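Local coordinates for heme-binding protein A (Haemophilus parasuis 29755, PDB 3TPA) that probably binds glutathione as a periplasmic solute-binding protein of family 5, despite its heme-binding name, and hands it on for uptake by an ABC transporter, at residues 488-491 with 496-499; 254-257 with 262-265; 221-226 with 505-510; 190-195 with 214-219. The protein carries 1 engineered substitution. All blocks are in the same frame, centred on the assembly; numbering follows the deposited sequence.

How the contacts relate
The four contacts form a chain across one end of the molecule. Contacts 1 and 2 have centres about 10 Å apart and share the six-stranded mixed sheet, where strands 478-491 and 261-276 are antiparallel neighbours. Contact 1 also touches contact 3, again about 10 Å between centres, through Phe497. Contact 3 in turn meets contact 4, about 11 Å away, through Tyr508 and Val510; both reach the five-stranded mixed sheet that holds strands 192-194 and 220-225. Contacts 2 and 4, the ends of the series, lie about 27 Å apart. Along the sequence contact 4 closes first; contacts 2 and 1 then form between the two halves of contact 3, so the C-terminal chain ties the two sheets together.

Contact 1 of 4, residues 488-491 with 496-499; sequences VPLN and GFVQ
A chi1 of 174° swings Val488 CG1 away from the backbone nitrogen and toward Phe497, whose own chi1 of -178° extends the benzyl group to meet it from the opposite direction. The meeting place belongs to the mixed sheet of this type II periplasmic-binding-protein fold: residues 488-491 end the long strand 478-491, and after a short turn the chain doubles back so that 496-499, itself without regular structure, runs alongside. Val488 CG1 reaches the outer end of the ring, 3.8 Å from Phe497 CE2 and 4.0 Å from Phe497 CZ. Two residues further along the strand, Leu490 holds the root end. Its CD1 packs against the start of the aromatic side chain, 3.9 Å from Phe497 CB, while CD2 lies over one face of the ring. The phenyl group is thus contacted along its length by alternate residues of the strand, which both send their side chains toward the returning chain. Leu264 of strand 261-276 also touches Leu490 and Phe497, and Thr505, Phe507 and Val510 pack on Phe497 from the C-terminal loop, so the cluster lies between sheet and loop in a largely buried setting. Gln499 continues the apolar surface with its aliphatic part. Its chain is extended beyond CG and slides past Val488 in the reverse direction, and the amide nitrogen is held by the carbonyl oxygen of Asn486, two residues before Val488 on the same strand. At that end Val488 CG2 rests 3.8 Å from Gln499 CG and 3.9 Å from Gln499 NE2.

Contact 2 of 4, residues 254-257 with 262-265; sequences QMKK and NLLE
Met255 opens the contact with Leu263, the thioether sulfur SD lying 4.4 Å from Leu263 CD1. Its CB points at the strand, but the rest of the chain leads off toward Pro247 and Tyr233, so Met255 gives Leu263 a loose apolar border. Lys256, next in line, does most of the work. Its fully extended chain runs across the leucine, with Lys256 CG 3.6 Å from Leu263 CD2 and Lys256 CE 4.0 Å from the same methyl; the aliphatic part therefore roofs Leu263 while the ammonium group is carried on to Glu265. There the lysine crosses the carboxylate chain at about a right angle. The direct salt bridge is long, 3.9 Å from Lys256 NZ to Glu265 OE1, and a water completes it: it accepts from Lys256 NZ at 2.8 Å and donates to Glu265 OE2 at 2.9 Å. Glu265 meets this partner with CG set between its backbone N and carbonyl carbon (chi1 57°), the chain straight beyond. Lys257 closes the segment through its backbone, N donating to Gln254 O at 3.0 Å. On the other side of the strand Leu264 packs on Leu490 and Phe497. Helix 249-255 thus passes through a short turn into strand 261-276 and packs back on its start, a helix-turn-strand connection within the alpha/beta fold of periplasmic binding proteins.

Contact 3 of 4, residues 221-226 with 505-510; sequences LIFSIT and TAFYGV
Phe507 packs against strand 220-225, its ring turned away from its own carbonyl carbon (chi1 -59°); the first two steps outward meet Leu221, the next meets Phe223. Its CB lies 3.9 Å from Leu221 CD1. One bond past the root of the ring, Phe507 CD2 is 4.0 Å from Leu221 CD2, so the two leucine methyls lie side by side, on the same side of the ring plane, CD1 at the root and CD2 further out. Phe507 CE2 then meets the second phenylalanine, 3.8 Å from Phe223 CZ and 3.9 Å from Phe223 CE2. Seen from Phe507, Phe223 CZ arrives at the ring's edge, near its plane. On the other flank of the ring, Phe507 CE1 packs on Phe497. The backbone that presents this side chain is a type II beta turn from Phe507 to Val510, closed by Val510 N donating to Phe507 O at 3.2 Å, with Gly509 in the left-handed conformation (phi 83°) usual for its third position. The buried cluster sits over one side of the five-stranded mixed sheet: Asn12 of strand 9-14 touches both phenylalanines, Tyr205 of strand 202-207 borders Leu221 and Phe223, and helix 36-39 covers these two through Gln38.

Contact 4 of 4, residues 190-195 with 214-219; sequences GPFIFQ and GKADIE
Phe192 supplies both the apolar and the aromatic-edge parts of this contact with 214-219. A chi1 of -63° lays its ring beside its own backbone N and carries it toward the other segment, where Phe192 CZ packs 3.9 Å from Ala216 CB. The alanine methyl is directed toward 190-195 and meets the ring obliquely; it also comes within 4.5 Å of Pro191 O, a loose approach. Ile218 contributes through its main chain: its carbonyl oxygen lies at the edge of the ring, near the ring plane, 3.5 Å from Phe192 CE1, an approach in which the weakly positive C-H rim faces the oxygen. Polar linkage between the two backbones runs through a water. It donates to Pro191 O at 2.8 Å and accepts from Ala216 N at 2.9 Å, bridging the segments where the two backbones run nearest, at Pro191 and Ala216. A salt bridge forms within 214-219, where Lys215 NZ bonds Glu219 OE1 at 2.8 Å, arriving from above the carboxylate plane (40° out of it). It links Lys215 and Glu219 across the loop. Strand 192-194 is an outermost strand of the five-stranded mixed sheet, antiparallel to 202-207, with Ile193 bonded to Thr206; segment 214-219 lies in the loop that leads from 202-207 into 220-225. Tyr508 from the C-terminal loop lies against Pro191 and bonds Gly214 O, while Ile218 packs on Leu512 of strand 511-512.

Contact 1 of 4, residues 488-491 with 496-499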
loop_
_atom_site.group_PDB
_atom_site.type_symbol
_atom_site.label_atom_id
_atom_site.label_comp_id
_atom_site.label_asym_id
_atom_site.label_seq_id
_atom_site.Cartn_x
_atom_site.Cartn_y
_atom_site.Cartn_z
ATOM N N VAL A 488 -13.122 -6.957 4.173
ATOM C CA VAL A 488 -14.028 -5.913 4.643
ATOM C C VAL A 488 -15.383 -6.550 4.983
ATOM O O VAL A 488 -16.197 -6.838 4.098
ATOM C CB VAL A 488 -14.218 -4.783 3.624
ATOM C CG1 VAL A 488 -15.282 -3.812 4.101
ATOM C CG2 VAL A 488 -12.909 -4.030 3.380
ATOM N N PRO A 489 -15.620 -6.796 6.279
ATOM C CA PRO A 489 -16.901 -7.380 6.699
ATOM C C PRO A 489 -17.987 -6.308 6.755
ATOM O O PRO A 489 -17.871 -5.344 7.511
ATOM C CB PRO A 489 -16.597 -7.916 8.107
ATOM C CG PRO A 489 -15.075 -7.835 8.261
ATOM C CD PRO A 489 -14.675 -6.681 7.402
ATOM N N LEU A 490 -19.031 -6.476 5.954
ATOM C CA LEU A 490 -20.115 -5.507 5.898
ATOM C C LEU A 490 -21.430 -6.076 6.404
ATOM O O LEU A 490 -21.725 -7.249 6.202
ATOM C CB LEU A 490 -20.350 -5.062 4.459
ATOM C CG LEU A 490 -19.242 -4.363 3.701
ATOM C CD1 LEU A 490 -19.656 -4.220 2.249
ATOM C CD2 LEU A 490 -18.954 -3.017 4.337
ATOM N N ASN A 491 -22.245 -5.235 7.022
ATOM C CA ASN A 491 -23.632 -5.637 7.261
ATOM C C ASN A 491 -24.381 -5.705 5.931
ATOM O O ASN A 491 -24.070 -4.964 4.995
ATOM C CB ASN A 491 -24.354 -4.693 8.222
ATOM C CG ASN A 491 -25.715 -5.241 8.651
ATOM O OD1 ASN A 491 -26.721 -5.050 7.961
ATOM N ND2 ASN A 491 -25.738 -5.965 9.770
ATOM N N GLY A 496 -23.164 -1.053 -2.613
ATOM C CA GLY A 496 -22.378 -0.223 -3.510
ATOM C C GLY A 496 -20.974 0.046 -3.015
ATOM O O GLY A 496 -20.244 0.869 -3.588
ATOM N N PHE A 497 -20.591 -0.637 -1.941
ATOM C CA PHE A 497 -19.228 -0.522 -1.436
ATOM C C PHE A 497 -18.337 -1.366 -2.314
ATOM O O PHE A 497 -18.655 -2.514 -2.588
ATOM C CB PHE A 497 -19.119 -1.022 0.004
ATOM C CG PHE A 497 -17.732 -0.880 0.593
ATOM C CD1 PHE A 497 -17.387 0.250 1.313
ATOM C CD2 PHE A 497 -16.771 -1.869 0.405
ATOM C CE1 PHE A 497 -16.118 0.396 1.849
ATOM C CE2 PHE A 497 -15.502 -1.734 0.950
ATOM C CZ PHE A 497 -15.172 -0.588 1.672
ATOM N N VAL A 498 -17.218 -0.797 -2.748
ATOM C CA VAL A 498 -16.245 -1.524 -3.556
ATOM C C VAL A 498 -14.929 -1.602 -2.794
ATOM O O VAL A 498 -14.414 -0.591 -2.329
ATOM C CB VAL A 498 -16.003 -0.829 -4.906
ATOM C CG1 VAL A 498 -14.951 -1.582 -5.719
ATOM C CG2 VAL A 498 -17.305 -0.702 -5.686
ATOM N N GLN A 499 -14.393 -2.807 -2.644
ATOM C CA GLN A 499 -13.166 -2.967 -1.885
ATOM C C GLN A 499 -12.043 -2.302 -2.661
ATOM O O GLN A 499 -11.961 -2.426 -3.875
ATOM C CB GLN A 499 -12.861 -4.450 -1.659
ATOM C CG GLN A 499 -12.414 -4.781 -0.265
ATOM C CD GLN A 499 -12.022 -6.230 -0.114
ATOM O OE1 GLN A 499 -12.440 -7.084 -0.887
ATOM N NE2 GLN A 499 -11.202 -6.515 0.882
#

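Contact 2 of 4, residues 254-257 with 262-265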
loop_
_atom_site.group_PDB
_atom_site.type_symbol
_atom_site.label_atom_id
_atom_site.label_comp_id
_atom_site.label_asym_id
_atom_site.label_seq_id
_atom_site.Cartn_x
_atom_site.Cartn_y
_atom_site.Cartn_z
ATOM N N GLN A 254 -16.735 -18.371 10.133
ATOM C CA GLN A 254 -18.141 -18.237 10.495
ATOM C C GLN A 254 -18.829 -17.007 9.875
ATOM O O GLN A 254 -20.038 -17.035 9.622
ATOM C CB GLN A 254 -18.322 -18.236 12.011
ATOM C CG GLN A 254 -19.775 -18.001 12.442
ATOM C CD GLN A 254 -20.714 -19.068 11.905
ATOM O OE1 GLN A 254 -20.354 -20.245 11.816
ATOM N NE2 GLN A 254 -21.923 -18.662 11.539
ATOM N N MET A 255 -18.073 -15.926 9.659
ATOM C CA MET A 255 -18.628 -14.737 8.998
ATOM C C MET A 255 -19.092 -15.104 7.593
ATOM O O MET A 255 -20.080 -14.575 7.103
ATOM C CB MET A 255 -17.615 -13.584 8.904
ATOM C CG MET A 255 -17.314 -12.840 10.179
ATOM S SD MET A 255 -16.053 -11.551 9.928
ATOM C CE MET A 255 -15.924 -10.893 11.596
ATOM N N LYS A 256 -18.357 -15.999 6.941
ATOM C CA LYS A 256 -18.721 -16.464 5.607
ATOM C C LYS A 256 -20.059 -17.222 5.594
ATOM O O LYS A 256 -20.647 -17.430 4.539
ATOM C CB LYS A 256 -17.609 -17.336 5.022
ATOM C CG LYS A 256 -16.419 -16.539 4.437
ATOM C CD LYS A 256 -15.226 -17.446 4.148
ATOM C CE LYS A 256 -14.043 -16.679 3.577
ATOM N NZ LYS A 256 -12.882 -17.596 3.340
ATOM N N LYS A 257 -20.528 -17.633 6.768
ATOM C CA LYS A 257 -21.790 -18.369 6.881
ATOM C C LYS A 257 -22.919 -17.512 7.446
ATOM O O LYS A 257 -24.077 -17.930 7.448
ATOM C CB LYS A 257 -21.615 -19.610 7.760
ATOM C CG LYS A 257 -20.601 -20.624 7.224
ATOM C CD LYS A 257 -20.302 -21.687 8.267
ATOM C CE LYS A 257 -19.340 -22.733 7.736
ATOM N NZ LYS A 257 -18.892 -23.658 8.814
ATOM N N ASN A 262 -21.982 -9.561 4.725
ATOM C CA ASN A 262 -21.472 -9.609 3.372
ATOM C C ASN A 262 -19.955 -9.435 3.490
ATOM O O ASN A 262 -19.459 -8.309 3.600
ATOM C CB ASN A 262 -22.094 -8.470 2.564
ATOM C CG ASN A 262 -21.485 -8.317 1.181
ATOM O OD1 ASN A 262 -20.909 -9.253 0.624
ATOM N ND2 ASN A 262 -21.614 -7.124 0.620
ATOM N N LEU A 263 -19.229 -10.552 3.506
ATOM C CA LEU A 263 -17.784 -10.508 3.697
ATOM C C LEU A 263 -17.059 -10.331 2.360
ATOM O O LEU A 263 -17.003 -11.257 1.560
ATOM C CB LEU A 263 -17.285 -11.784 4.383
ATOM C CG LEU A 263 -15.764 -11.788 4.612
ATOM C CD1 LEU A 263 -15.375 -10.781 5.700
ATOM C CD2 LEU A 263 -15.263 -13.171 4.965
ATOM N N LEU A 264 -16.512 -9.142 2.125
ATOM C CA LEU A 264 -15.723 -8.887 0.919
ATOM C C LEU A 264 -14.244 -9.225 1.153
ATOM O O LEU A 264 -13.701 -8.955 2.230
ATOM C CB LEU A 264 -15.854 -7.425 0.489
ATOM C CG LEU A 264 -17.262 -6.872 0.260
ATOM C CD1 LEU A 264 -17.214 -5.377 -0.025
ATOM C CD2 LEU A 264 -17.958 -7.611 -0.874
ATOM N N GLU A 265 -13.591 -9.802 0.144
ATOM C CA GLU A 265 -12.170 -10.140 0.247
ATOM C C GLU A 265 -11.447 -9.958 -1.074
ATOM O O GLU A 265 -12.042 -10.047 -2.142
ATOM C CB GLU A 265 -11.982 -11.587 0.698
ATOM C CG GLU A 265 -12.665 -12.610 -0.211
ATOM C CD GLU A 265 -12.467 -14.025 0.290
ATOM O OE1 GLU A 265 -13.423 -14.603 0.840
ATOM O OE2 GLU A 265 -11.348 -14.555 0.156
HETATM O O HOH W 1 -10.677 -16.139 2.495
#

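Contact 3 of 4, residues 221-226 with 505-510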
loop_
_atom_site.group_PDB
_atom_site.type_symbol
_atom_site.label_atom_id
_atom_site.label_comp_id
_atom_site.label_asym_id
_atom_site.label_seq_id
_atom_site.Cartn_x
_atom_site.Cartn_y
_atom_site.Cartn_z
ATOM N N LEU A 221 -22.192 9.910 8.645
ATOM C CA LEU A 221 -21.193 8.884 8.808
ATOM C C LEU A 221 -20.714 8.946 10.253
ATOM O O LEU A 221 -20.286 10.003 10.725
ATOM C CB LEU A 221 -20.023 9.181 7.871
ATOM C CG LEU A 221 -19.478 8.158 6.882
ATOM C CD1 LEU A 221 -20.576 7.527 6.026
ATOM C CD2 LEU A 221 -18.424 8.859 6.001
ATOM N N ILE A 222 -20.796 7.826 10.966
ATOM C CA ILE A 222 -20.214 7.759 12.299
ATOM C C ILE A 222 -19.104 6.723 12.353
ATOM O O ILE A 222 -19.347 5.541 12.118
ATOM C CB ILE A 222 -21.259 7.417 13.377
ATOM C CG1 ILE A 222 -22.419 8.408 13.331
ATOM C CG2 ILE A 222 -20.617 7.420 14.754
ATOM C CD1 ILE A 222 -23.570 8.042 14.248
ATOM N N PHE A 223 -17.887 7.170 12.662
ATOM C CA PHE A 223 -16.796 6.254 12.974
ATOM C C PHE A 223 -16.774 6.006 14.488
ATOM O O PHE A 223 -16.350 6.876 15.251
ATOM C CB PHE A 223 -15.447 6.832 12.553
ATOM C CG PHE A 223 -15.190 6.823 11.052
ATOM C CD1 PHE A 223 -13.894 6.808 10.573
ATOM C CD2 PHE A 223 -16.236 6.850 10.145
ATOM C CE1 PHE A 223 -13.637 6.810 9.196
ATOM C CE2 PHE A 223 -15.995 6.855 8.777
ATOM C CZ PHE A 223 -14.690 6.834 8.304
ATOM N N SER A 224 -17.223 4.826 14.915
ATOM C CA SER A 224 -17.287 4.503 16.338
ATOM C C SER A 224 -16.115 3.635 16.783
ATOM O O SER A 224 -15.957 2.508 16.324
ATOM C CB SER A 224 -18.604 3.801 16.669
ATOM O OG SER A 224 -18.595 3.308 18.001
ATOM N N ILE A 225 -15.290 4.162 17.683
ATOM C CA ILE A 225 -14.132 3.398 18.150
ATOM C C ILE A 225 -14.591 2.241 19.033
ATOM O O ILE A 225 -15.182 2.439 20.097
ATOM C CB ILE A 225 -13.104 4.253 18.924
ATOM C CG1 ILE A 225 -12.390 5.230 17.992
ATOM C CG2 ILE A 225 -12.062 3.365 19.586
ATOM C CD1 ILE A 225 -13.263 6.355 17.490
ATOM N N THR A 226 -14.285 1.035 18.580
ATOM C CA THR A 226 -14.770 -0.186 19.187
ATOM C C THR A 226 -13.595 -1.135 19.235
ATOM O O THR A 226 -13.396 -1.918 18.313
ATOM C CB THR A 226 -15.862 -0.808 18.316
ATOM O OG1 THR A 226 -16.756 0.217 17.855
ATOM C CG2 THR A 226 -16.639 -1.883 19.096
ATOM N N THR A 505 -11.160 2.497 2.942
ATOM C CA THR A 505 -12.622 2.409 2.905
ATOM C C THR A 505 -13.248 3.774 2.552
ATOM O O THR A 505 -13.288 4.686 3.381
ATOM C CB THR A 505 -13.190 1.968 4.272
ATOM O OG1 THR A 505 -12.716 2.863 5.280
ATOM C CG2 THR A 505 -12.744 0.545 4.643
ATOM N N ALA A 506 -13.742 3.907 1.330
ATOM C CA ALA A 506 -14.464 5.113 0.920
ATOM C C ALA A 506 -15.968 4.848 0.951
ATOM O O ALA A 506 -16.427 3.800 0.509
ATOM C CB ALA A 506 -14.024 5.571 -0.484
ATOM N N PHE A 507 -16.734 5.785 1.494
ATOM C CA PHE A 507 -18.168 5.584 1.644
ATOM C C PHE A 507 -19.017 6.381 0.656
ATOM O O PHE A 507 -20.238 6.257 0.642
ATOM C CB PHE A 507 -18.587 5.786 3.102
ATOM C CG PHE A 507 -17.890 4.841 4.047
ATOM C CD1 PHE A 507 -18.170 3.479 4.015
ATOM C CD2 PHE A 507 -16.941 5.300 4.937
ATOM C CE1 PHE A 507 -17.528 2.599 4.864
ATOM C CE2 PHE A 507 -16.287 4.428 5.789
ATOM C CZ PHE A 507 -16.581 3.069 5.751
ATOM N N TYR A 508 -18.369 7.175 -0.196
ATOM C CA TYR A 508 -19.074 7.799 -1.312
ATOM C C TYR A 508 -19.550 6.703 -2.248
ATOM O O TYR A 508 -18.844 5.729 -2.465
ATOM C CB TYR A 508 -18.170 8.767 -2.084
ATOM C CG TYR A 508 -18.923 9.502 -3.175
ATOM C CD1 TYR A 508 -19.840 10.511 -2.855
ATOM C CD2 TYR A 508 -18.750 9.170 -4.514
ATOM C CE1 TYR A 508 -20.541 11.182 -3.844
ATOM C CE2 TYR A 508 -19.446 9.832 -5.509
ATOM C CZ TYR A 508 -20.342 10.837 -5.163
ATOM O OH TYR A 508 -21.033 11.497 -6.146
ATOM N N GLY A 509 -20.739 6.856 -2.814
ATOM C CA GLY A 509 -21.274 5.823 -3.688
ATOM C C GLY A 509 -21.946 4.677 -2.935
ATOM O O GLY A 509 -22.562 3.805 -3.541
ATOM N N VAL A 510 -21.833 4.678 -1.612
ATOM C CA VAL A 510 -22.454 3.633 -0.794
ATOM C C VAL A 510 -23.854 4.050 -0.321
ATOM O O VAL A 510 -24.102 5.220 -0.013
ATOM C CB VAL A 510 -21.583 3.268 0.429
ATOM C CG1 VAL A 510 -22.313 2.293 1.350
ATOM C CG2 VAL A 510 -20.248 2.682 -0.012
#

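Contact 4 of 4, residues 190-195 with 214-219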
loop_
_atom_site.group_PDB
_atom_site.type_symbol
_atom_site.label_atom_id
_atom_site.label_comp_id
_atom_site.label_asym_id
_atom_site.label_seq_id
_atom_site.Cartn_x
_atom_site.Cartn_y
_atom_site.Cartn_z
ATOM N N GLY A 190 -13.981 17.210 -0.621
ATOM C CA GLY A 190 -14.481 15.849 -0.688
ATOM C C GLY A 190 -15.962 15.643 -0.415
ATOM O O GLY A 190 -16.685 16.578 -0.086
ATOM N N PRO A 191 -16.419 14.390 -0.556
ATOM C CA PRO A 191 -17.837 14.003 -0.455
ATOM C C PRO A 191 -18.425 14.093 0.947
ATOM O O PRO A 191 -19.649 14.114 1.060
ATOM C CB PRO A 191 -17.840 12.546 -0.952
ATOM C CG PRO A 191 -16.431 12.064 -0.729
ATOM C CD PRO A 191 -15.563 13.267 -0.984
ATOM N N PHE A 192 -17.592 14.143 1.986
ATOM C CA PHE A 192 -18.088 14.288 3.350
ATOM C C PHE A 192 -17.405 15.433 4.079
ATOM O O PHE A 192 -16.237 15.742 3.828
ATOM C CB PHE A 192 -17.938 12.980 4.144
ATOM C CG PHE A 192 -18.755 11.843 3.586
ATOM C CD1 PHE A 192 -20.089 11.695 3.935
ATOM C CD2 PHE A 192 -18.195 10.935 2.706
ATOM C CE1 PHE A 192 -20.848 10.661 3.425
ATOM C CE2 PHE A 192 -18.948 9.898 2.184
ATOM C CZ PHE A 192 -20.286 9.765 2.550
ATOM N N ILE A 193 -18.161 16.061 4.976
ATOM C CA ILE A 193 -17.700 17.178 5.793
ATOM C C ILE A 193 -17.459 16.736 7.233
ATOM O O ILE A 193 -18.335 16.139 7.868
ATOM C CB ILE A 193 -18.761 18.282 5.814
ATOM C CG1 ILE A 193 -18.956 18.856 4.401
ATOM C CG2 ILE A 193 -18.381 19.370 6.824
ATOM C CD1 ILE A 193 -20.239 19.653 4.237
ATOM N N PHE A 194 -16.273 17.017 7.747
ATOM C CA PHE A 194 -15.948 16.720 9.140
ATOM C C PHE A 194 -16.784 17.604 10.075
ATOM O O PHE A 194 -16.656 18.832 10.064
ATOM C CB PHE A 194 -14.444 16.943 9.353
ATOM C CG PHE A 194 -13.980 16.817 10.784
ATOM C CD1 PHE A 194 -13.724 15.577 11.345
ATOM C CD2 PHE A 194 -13.753 17.951 11.550
ATOM C CE1 PHE A 194 -13.275 15.468 12.658
ATOM C CE2 PHE A 194 -13.304 17.853 12.857
ATOM C CZ PHE A 194 -13.065 16.614 13.415
ATOM N N GLN A 195 -17.628 16.977 10.888
ATOM C CA GLN A 195 -18.439 17.711 11.852
ATOM C C GLN A 195 -17.552 18.327 12.930
ATOM O O GLN A 195 -16.818 17.619 13.619
ATOM C CB GLN A 195 -19.480 16.789 12.490
ATOM C CG GLN A 195 -20.795 17.474 12.823
ATOM C CD GLN A 195 -21.789 16.539 13.482
ATOM O OE1 GLN A 195 -22.844 16.240 12.922
ATOM N NE2 GLN A 195 -21.457 16.070 14.680
ATOM N N GLY A 214 -21.693 15.089 -7.416
ATOM C CA GLY A 214 -23.054 14.877 -6.958
ATOM C C GLY A 214 -23.041 14.416 -5.513
ATOM O O GLY A 214 -22.134 13.696 -5.102
ATOM N N LYS A 215 -24.042 14.835 -4.748
ATOM C CA LYS A 215 -24.126 14.532 -3.323
ATOM C C LYS A 215 -24.206 13.031 -3.027
ATOM O O LYS A 215 -24.893 12.293 -3.725
ATOM C CB LYS A 215 -25.332 15.247 -2.718
ATOM C CG LYS A 215 -25.860 14.590 -1.467
ATOM C CD LYS A 215 -27.214 15.140 -1.080
ATOM C CE LYS A 215 -27.056 16.200 -0.018
ATOM N NZ LYS A 215 -26.335 15.668 1.171
ATOM N N ALA A 216 -23.501 12.595 -1.985
ATOM C CA ALA A 216 -23.476 11.191 -1.569
ATOM C C ALA A 216 -24.846 10.697 -1.127
ATOM O O ALA A 216 -25.681 11.476 -0.673
ATOM C CB ALA A 216 -22.484 10.987 -0.444
ATOM N N ASP A 217 -25.063 9.390 -1.240
ATOM C CA ASP A 217 -26.354 8.814 -0.871
ATOM C C ASP A 217 -26.543 8.810 0.632
ATOM O O ASP A 217 -27.662 8.938 1.113
ATOM C CB ASP A 217 -26.519 7.403 -1.447
ATOM C CG ASP A 217 -26.465 7.384 -2.967
ATOM O OD1 ASP A 217 -27.359 7.982 -3.605
ATOM O OD2 ASP A 217 -25.535 6.764 -3.525
ATOM N N ILE A 218 -25.448 8.671 1.378
ATOM C CA ILE A 218 -25.528 8.622 2.841
ATOM C C ILE A 218 -25.353 9.993 3.496
ATOM O O ILE A 218 -24.350 10.678 3.279
ATOM C CB ILE A 218 -24.496 7.649 3.435
ATOM C CG1 ILE A 218 -24.758 6.237 2.928
ATOM C CG2 ILE A 218 -24.552 7.671 4.957
ATOM C CD1 ILE A 218 -23.609 5.292 3.169
ATOM N N GLU A 219 -26.316 10.378 4.325
ATOM C CA GLU A 219 -26.304 11.706 4.928
ATOM C C GLU A 219 -25.361 11.872 6.116
ATOM O O GLU A 219 -24.838 12.958 6.339
ATOM C CB GLU A 219 -27.726 12.121 5.331
ATOM C CG GLU A 219 -28.547 12.630 4.163
ATOM C CD GLU A 219 -28.132 14.025 3.731
ATOM O OE1 GLU A 219 -28.389 14.388 2.564
ATOM O OE2 GLU A 219 -27.558 14.764 4.564
HETATM O O HOH W 2 -21.468 14.361 -0.999
#